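Local atomic coordinates of synaptotagmin-4 (Rattus norvegicus, PDB entry 1W15), a protein that belongs to the synaptotagmin family but does not bind calcium, and acts in the mobility of neuronal dense core vesicles through its interaction with the motor KIF1A. Residues V21-Q26 and V100-L105; N30-V35 and G131-I136. All blocks are in the same frame, centred on the assembly; numbering follows the deposited sequence. Where two conformers were deposited one is given.

Contact 1 of 2, residues V21-Q26 and V100-L105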
loop_
_atom_site.group_PDB
_atom_site.type_symbol
_atom_site.label_atom_id
_atom_site.label_comp_id
_atom_site.label_asym_id
_atom_site.label_seq_id
_atom_site.Cartn_x
_atom_site.Cartn_y
_atom_site.Cartn_z
ATOM N N VAL A 21 9.293 -3.924 5.665
ATOM C CA VAL A 21 9.027 -2.481 5.784
ATOM C C VAL A 21 9.327 -1.833 4.432
ATOM O O VAL A 21 10.100 -2.399 3.651
ATOM C CB VAL A 21 9.826 -1.769 6.908
ATOM C CG1 VAL A 21 9.396 -2.287 8.323
ATOM C CG2 VAL A 21 11.367 -1.860 6.680
ATOM N N SER A 22 8.632 -0.741 4.121
ATOM C CA SER A 22 8.907 -0.027 2.864
ATOM C C SER A 22 9.116 1.432 3.216
ATOM O O SER A 22 8.393 1.961 4.092
ATOM C CB SER A 22 7.710 -0.175 1.890
ATOM O OG SER A 22 7.978 0.455 0.660
ATOM N N LEU A 23 10.096 2.097 2.587
ATOM C CA LEU A 23 10.351 3.501 2.903
ATOM C C LEU A 23 10.525 4.260 1.599
ATOM O O LEU A 23 10.920 3.639 0.596
ATOM C CB LEU A 23 11.620 3.661 3.762
ATOM C CG LEU A 23 11.538 3.255 5.276
ATOM C CD1 LEU A 23 11.750 1.799 5.427
ATOM C CD2 LEU A 23 12.579 4.043 6.098
ATOM N N CYS A 24 10.183 5.551 1.611
ATOM C CA CYS A 24 10.323 6.437 0.436
ATOM C C CYS A 24 10.744 7.812 0.942
ATOM O O CYS A 24 10.052 8.403 1.792
ATOM C CB CYS A 24 8.986 6.579 -0.310
ATOM S SG CYS A 24 9.114 7.664 -1.709
ATOM N N TYR A 25 11.874 8.332 0.438
ATOM C CA TYR A 25 12.360 9.650 0.841
ATOM C C TYR A 25 11.948 10.673 -0.241
ATOM O O TYR A 25 12.379 10.603 -1.391
ATOM C CB TYR A 25 13.885 9.648 0.988
ATOM C CG TYR A 25 14.521 10.993 1.320
ATOM C CD1 TYR A 25 13.929 11.860 2.243
ATOM C CD2 TYR A 25 15.747 11.389 0.727
ATOM C CE1 TYR A 25 14.513 13.101 2.572
ATOM C CE2 TYR A 25 16.349 12.626 1.066
ATOM C CZ TYR A 25 15.717 13.468 1.978
ATOM O OH TYR A 25 16.254 14.690 2.326
ATOM N N GLN A 26 11.053 11.565 0.157
ATOM C CA GLN A 26 10.553 12.655 -0.688
ATOM C C GLN A 26 11.607 13.798 -0.540
ATOM O O GLN A 26 11.381 14.756 0.207
ATOM C CB GLN A 26 9.042 13.005 -0.293
ATOM C CG GLN A 26 8.077 11.841 0.035
ATOM C CD GLN A 26 6.577 12.032 -0.249
ATOM O OE1 GLN A 26 5.796 11.100 -0.034
ATOM N NE2 GLN A 26 5.985 13.112 -0.744
ATOM N N VAL A 100 15.886 5.394 11.744
ATOM C CA VAL A 100 14.519 4.941 12.056
ATOM C C VAL A 100 14.668 3.630 12.845
ATOM O O VAL A 100 15.458 2.765 12.456
ATOM C CB VAL A 100 13.674 4.676 10.786
ATOM C CG1 VAL A 100 12.216 4.242 11.137
ATOM C CG2 VAL A 100 13.644 5.938 9.849
ATOM N N GLU A 101 13.950 3.529 13.950
ATOM C CA GLU A 101 14.065 2.369 14.824
ATOM C C GLU A 101 12.697 1.735 14.820
ATOM O O GLU A 101 11.725 2.410 15.154
ATOM C CB GLU A 101 14.427 2.828 16.240
ATOM C CG GLU A 101 14.547 1.713 17.290
ATOM C CD GLU A 101 14.770 2.304 18.715
ATOM O OE1 GLU A 101 14.060 3.257 19.099
ATOM O OE2 GLU A 101 15.650 1.806 19.462
ATOM N N PHE A 102 12.627 0.438 14.519
ATOM C CA PHE A 102 11.377 -0.333 14.575
ATOM C C PHE A 102 11.471 -1.310 15.746
ATOM O O PHE A 102 12.502 -2.039 15.888
ATOM C CB PHE A 102 11.186 -1.163 13.303
ATOM C CG PHE A 102 11.107 -0.358 12.052
ATOM C CD1 PHE A 102 12.284 -0.017 11.350
ATOM C CD2 PHE A 102 9.852 0.026 11.532
ATOM C CE1 PHE A 102 12.208 0.737 10.187
ATOM C CE2 PHE A 102 9.781 0.780 10.347
ATOM C CZ PHE A 102 10.936 1.120 9.680
ATOM N N LEU A 103 10.425 -1.320 16.570
ATOM C CA LEU A 103 10.328 -2.229 17.702
ATOM C C LEU A 103 9.054 -3.042 17.539
ATOM O O LEU A 103 7.970 -2.474 17.441
ATOM C CB LEU A 103 10.280 -1.429 19.026
ATOM C CG LEU A 103 11.483 -0.453 19.096
ATOM C CD1 LEU A 103 11.090 0.812 19.741
ATOM C CD2 LEU A 103 12.687 -1.118 19.712
ATOM N N VAL A 104 9.205 -4.363 17.497
ATOM C CA VAL A 104 8.085 -5.279 17.536
ATOM C C VAL A 104 7.894 -5.685 19.020
ATOM O O VAL A 104 8.823 -6.239 19.628
ATOM C CB VAL A 104 8.324 -6.520 16.636
ATOM C CG1 VAL A 104 7.059 -7.420 16.670
ATOM C CG2 VAL A 104 8.713 -6.101 15.142
ATOM N N LEU A 105 6.713 -5.371 19.553
ATOM C CA LEU A 105 6.386 -5.509 20.974
ATOM C C LEU A 105 5.191 -6.397 21.111
ATOM O O LEU A 105 4.347 -6.456 20.208
ATOM C CB LEU A 105 6.045 -4.128 21.551
ATOM C CG LEU A 105 7.257 -3.157 21.526
ATOM C CD1 LEU A 105 6.945 -1.844 20.843
ATOM C CD2 LEU A 105 7.589 -2.970 23.005
#
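Val21 sets one methyl, CG1, over a face of the Phe102 ring in a CH-pi contact: the carbon lies 4.0 Å from the ring centroid and 24° off the ring normal. It is displaced toward the rim, and Phe102 CE2 is the nearest atom to Val21 CG1, at 3.7 Å. The two side chains approach from opposite directions, each from its own strand. In Val21 the first torsion (chi1 -66°) turns CG1 anti to the carbonyl carbon and out across the interface. The strands belong to the two facing four-stranded sheets of the C2B beta-sandwich; segments 21-26 and 100-105 run nearly antiparallel (159°), their axes no closer than 11.3 Å. No hydrogen bond joins them, so side chains alone bridge the gap. The contacts of Leu23 are looser. It divides its branches, CD2 meeting Val100 CG2 at 4.3 Å and CD1 coming obliquely to Phe102 CZ at 4.4 Å. With an alanine at Phe102, Val21 CG1 would lose the ring face it rests on, and a gap is likely to open between the sheets. Further hydrophobic cover comes from Val34, which packs on Phe102, and from Trp133 of helix 128-138, which touches both Leu23 and Val100. Ser22, on the alternate side of its strand, points away from the sandwich interior and hydrogen-bonds to Gln143.

Contact 2 of 2, residues N30-V35 and G131-I136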
loop_
_atom_site.group_PDB
_atom_site.type_symbol
_atom_site.label_atom_id
_atom_site.label_comp_id
_atom_site.label_asym_id
_atom_site.label_seq_id
_atom_site.Cartn_x
_atom_site.Cartn_y
_atom_site.Cartn_z
ATOM N N ASN A 30 11.352 17.061 2.099
ATOM C CA ASN A 30 11.786 16.680 3.443
ATOM C C ASN A 30 10.714 15.899 4.202
ATOM O O ASN A 30 10.368 16.259 5.330
ATOM C CB ASN A 30 12.131 17.949 4.218
ATOM C CG ASN A 30 12.933 18.901 3.386
ATOM O OD1 ASN A 30 14.030 18.551 2.867
ATOM N ND2 ASN A 30 12.396 20.109 3.217
ATOM N N THR A 31 10.140 14.883 3.570
ATOM C CA THR A 31 9.285 13.938 4.321
ATOM C C THR A 31 9.800 12.567 4.014
ATOM O O THR A 31 10.466 12.352 2.990
ATOM C CB THR A 31 7.763 13.983 3.997
ATOM O OG1 THR A 31 7.588 14.024 2.599
ATOM C CG2 THR A 31 7.033 15.253 4.561
ATOM N N LEU A 32 9.523 11.626 4.915
ATOM C CA LEU A 32 9.955 10.261 4.701
ATOM C C LEU A 32 8.712 9.463 5.001
ATOM O O LEU A 32 8.115 9.622 6.084
ATOM C CB LEU A 32 11.038 9.896 5.722
ATOM C CG LEU A 32 11.530 8.448 5.764
ATOM C CD1 LEU A 32 12.362 8.026 4.490
ATOM C CD2 LEU A 32 12.364 8.272 7.063
ATOM N N THR A 33 8.309 8.602 4.079
ATOM C CA THR A 33 7.139 7.781 4.362
ATOM C C THR A 33 7.611 6.384 4.706
ATOM O O THR A 33 8.519 5.838 4.066
ATOM C CB THR A 33 6.134 7.824 3.194
ATOM O OG1 THR A 33 6.571 6.968 2.142
ATOM C CG2 THR A 33 6.173 9.238 2.562
ATOM N N VAL A 34 7.024 5.814 5.752
ATOM C CA VAL A 34 7.474 4.523 6.255
ATOM C C VAL A 34 6.219 3.653 6.355
ATOM O O VAL A 34 5.236 4.050 7.014
ATOM C CB VAL A 34 8.112 4.675 7.680
ATOM C CG1 VAL A 34 8.444 3.311 8.281
ATOM C CG2 VAL A 34 9.410 5.603 7.682
ATOM N N VAL A 35 6.267 2.479 5.757
ATOM C CA VAL A 35 5.142 1.552 5.832
ATOM C C VAL A 35 5.611 0.334 6.615
ATOM O O VAL A 35 6.566 -0.359 6.248
ATOM C CB VAL A 35 4.626 1.082 4.430
ATOM C CG1 VAL A 35 3.314 0.241 4.582
ATOM C CG2 VAL A 35 4.419 2.309 3.503
ATOM N N GLY A 131 22.022 -1.269 4.154
ATOM C CA GLY A 131 21.843 -1.303 2.677
ATOM C C GLY A 131 20.490 -0.738 2.246
ATOM O O GLY A 131 20.350 -0.114 1.191
ATOM N N HIS A 132 19.470 -0.980 3.064
ATOM C CA HIS A 132 18.130 -0.491 2.764
ATOM C C HIS A 132 18.156 1.048 2.835
ATOM O O HIS A 132 17.673 1.722 1.941
ATOM C CB HIS A 132 17.105 -1.091 3.758
ATOM C CG HIS A 132 15.671 -0.901 3.331
ATOM N ND1 HIS A 132 14.606 -1.500 3.987
ATOM C CD2 HIS A 132 15.123 -0.163 2.330
ATOM C CE1 HIS A 132 13.470 -1.153 3.402
ATOM N NE2 HIS A 132 13.752 -0.346 2.386
ATOM N N TRP A 133 18.780 1.584 3.899
ATOM C CA TRP A 133 18.927 3.046 4.021
ATOM C C TRP A 133 19.735 3.679 2.873
ATOM O O TRP A 133 19.384 4.744 2.377
ATOM C CB TRP A 133 19.607 3.397 5.322
ATOM C CG TRP A 133 19.384 4.818 5.765
ATOM C CD1 TRP A 133 20.326 5.846 5.811
ATOM C CD2 TRP A 133 18.155 5.387 6.230
ATOM N NE1 TRP A 133 19.740 6.980 6.327
ATOM C CE2 TRP A 133 18.415 6.734 6.579
ATOM C CE3 TRP A 133 16.856 4.887 6.410
ATOM C CZ2 TRP A 133 17.425 7.586 7.083
ATOM C CZ3 TRP A 133 15.866 5.739 6.921
ATOM C CH2 TRP A 133 16.164 7.077 7.248
ATOM N N LYS A 134 20.826 3.038 2.479
ATOM C CA LYS A 134 21.610 3.531 1.324
ATOM C C LYS A 134 20.746 3.667 0.044
ATOM O O LYS A 134 20.855 4.645 -0.731
ATOM C CB LYS A 134 22.826 2.641 1.085
ATOM C CG LYS A 134 23.593 3.070 -0.178
ATOM C CD LYS A 134 25.019 2.605 -0.252
ATOM C CE LYS A 134 25.544 2.726 -1.708
ATOM N NZ LYS A 134 25.577 4.156 -2.297
ATOM N N GLU A 135 19.891 2.667 -0.165
ATOM C CA GLU A 135 19.072 2.581 -1.367
ATOM C C GLU A 135 18.025 3.714 -1.339
ATOM O O GLU A 135 17.829 4.406 -2.355
ATOM C CB GLU A 135 18.434 1.186 -1.490
ATOM C CG GLU A 135 17.994 0.836 -2.908
ATOM C CD GLU A 135 17.459 -0.594 -3.048
ATOM O OE1 GLU A 135 17.796 -1.449 -2.203
ATOM O OE2 GLU A 135 16.707 -0.858 -4.020
ATOM N N ILE A 136 17.414 3.914 -0.155
ATOM C CA ILE A 136 16.479 5.020 0.194
ATOM C C ILE A 136 17.047 6.447 -0.118
ATOM O O ILE A 136 16.314 7.362 -0.689
ATOM C CB ILE A 136 16.089 4.915 1.722
ATOM C CG1 ILE A 136 15.108 3.746 1.972
ATOM C CG2 ILE A 136 15.525 6.219 2.267
ATOM C CD1 ILE A 136 15.200 3.178 3.406
#
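Leu32 reaches from its strand toward helix 128-138 and parts its two methyls between a tryptophan and an isoleucine. Leu32 CD2 meets CH2 of the Trp133 indole at 4.0 Å, the nearest approach between the segments, and Leu32 CD1 lies 4.3 Å from CG2 of Ile136. CD2 comes to the indole obliquely, at CH2 on the six-membered ring. Leu32 holds CG anti to its own nitrogen (chi1 174°), which directs both methyls at the helix. Trp133, with CG likewise anti to its nitrogen (chi1 -160°), carries the six-membered ring of the indole toward Leu32. No hydrogen bond joins the segments, and they bury just 95 Å² between them. The helix lies in the connection between strands 114-121 and 144-149, the last two strands of this C2B beta-sandwich, and the contact seats it against strand 31-40, where the hydrophobic interior approaches one end of the sandwich. Val100 of the facing sheet also touches Leu32, while Ile136 packs in addition on Leu23 and the indole NE1 has its own tie, a weak hydrogen bond to the carbonyl oxygen of Leu95. Away from this buried patch the helix is polar: the exposed Lys134 makes a salt bridge with Asp138 one turn on, and the partly exposed Glu135 pairs with Lys146 of strand 144-149. At the start of the strand segment, Asn30 and Thr31 take no part in the helix contact; both are partly exposed, and both face Gln26 in a G1 beta bulge.

How the contacts relate
From the N terminus the chain first lays down strand 18-26, then turns back at once into strand 31-40, its neighbour in the same sheet. Contact 1 closes a long loop when residues 100-105, in the opposing sheet, come to lie against 21-26. Contact 2 closes a second, longer loop when the helix at 131-136 returns to 30-35. Since the segments alternate along the chain, the two loops cross. The centres of the two contacts are about 8 Å apart, and the contacts are joined directly: Ser22 O with Val35 N and Cys24 O with Thr33 N are probable hydrogen bonds. Contact 1 thus ties sheet to sheet, and contact 2 fastens the helix to the first of those sheets.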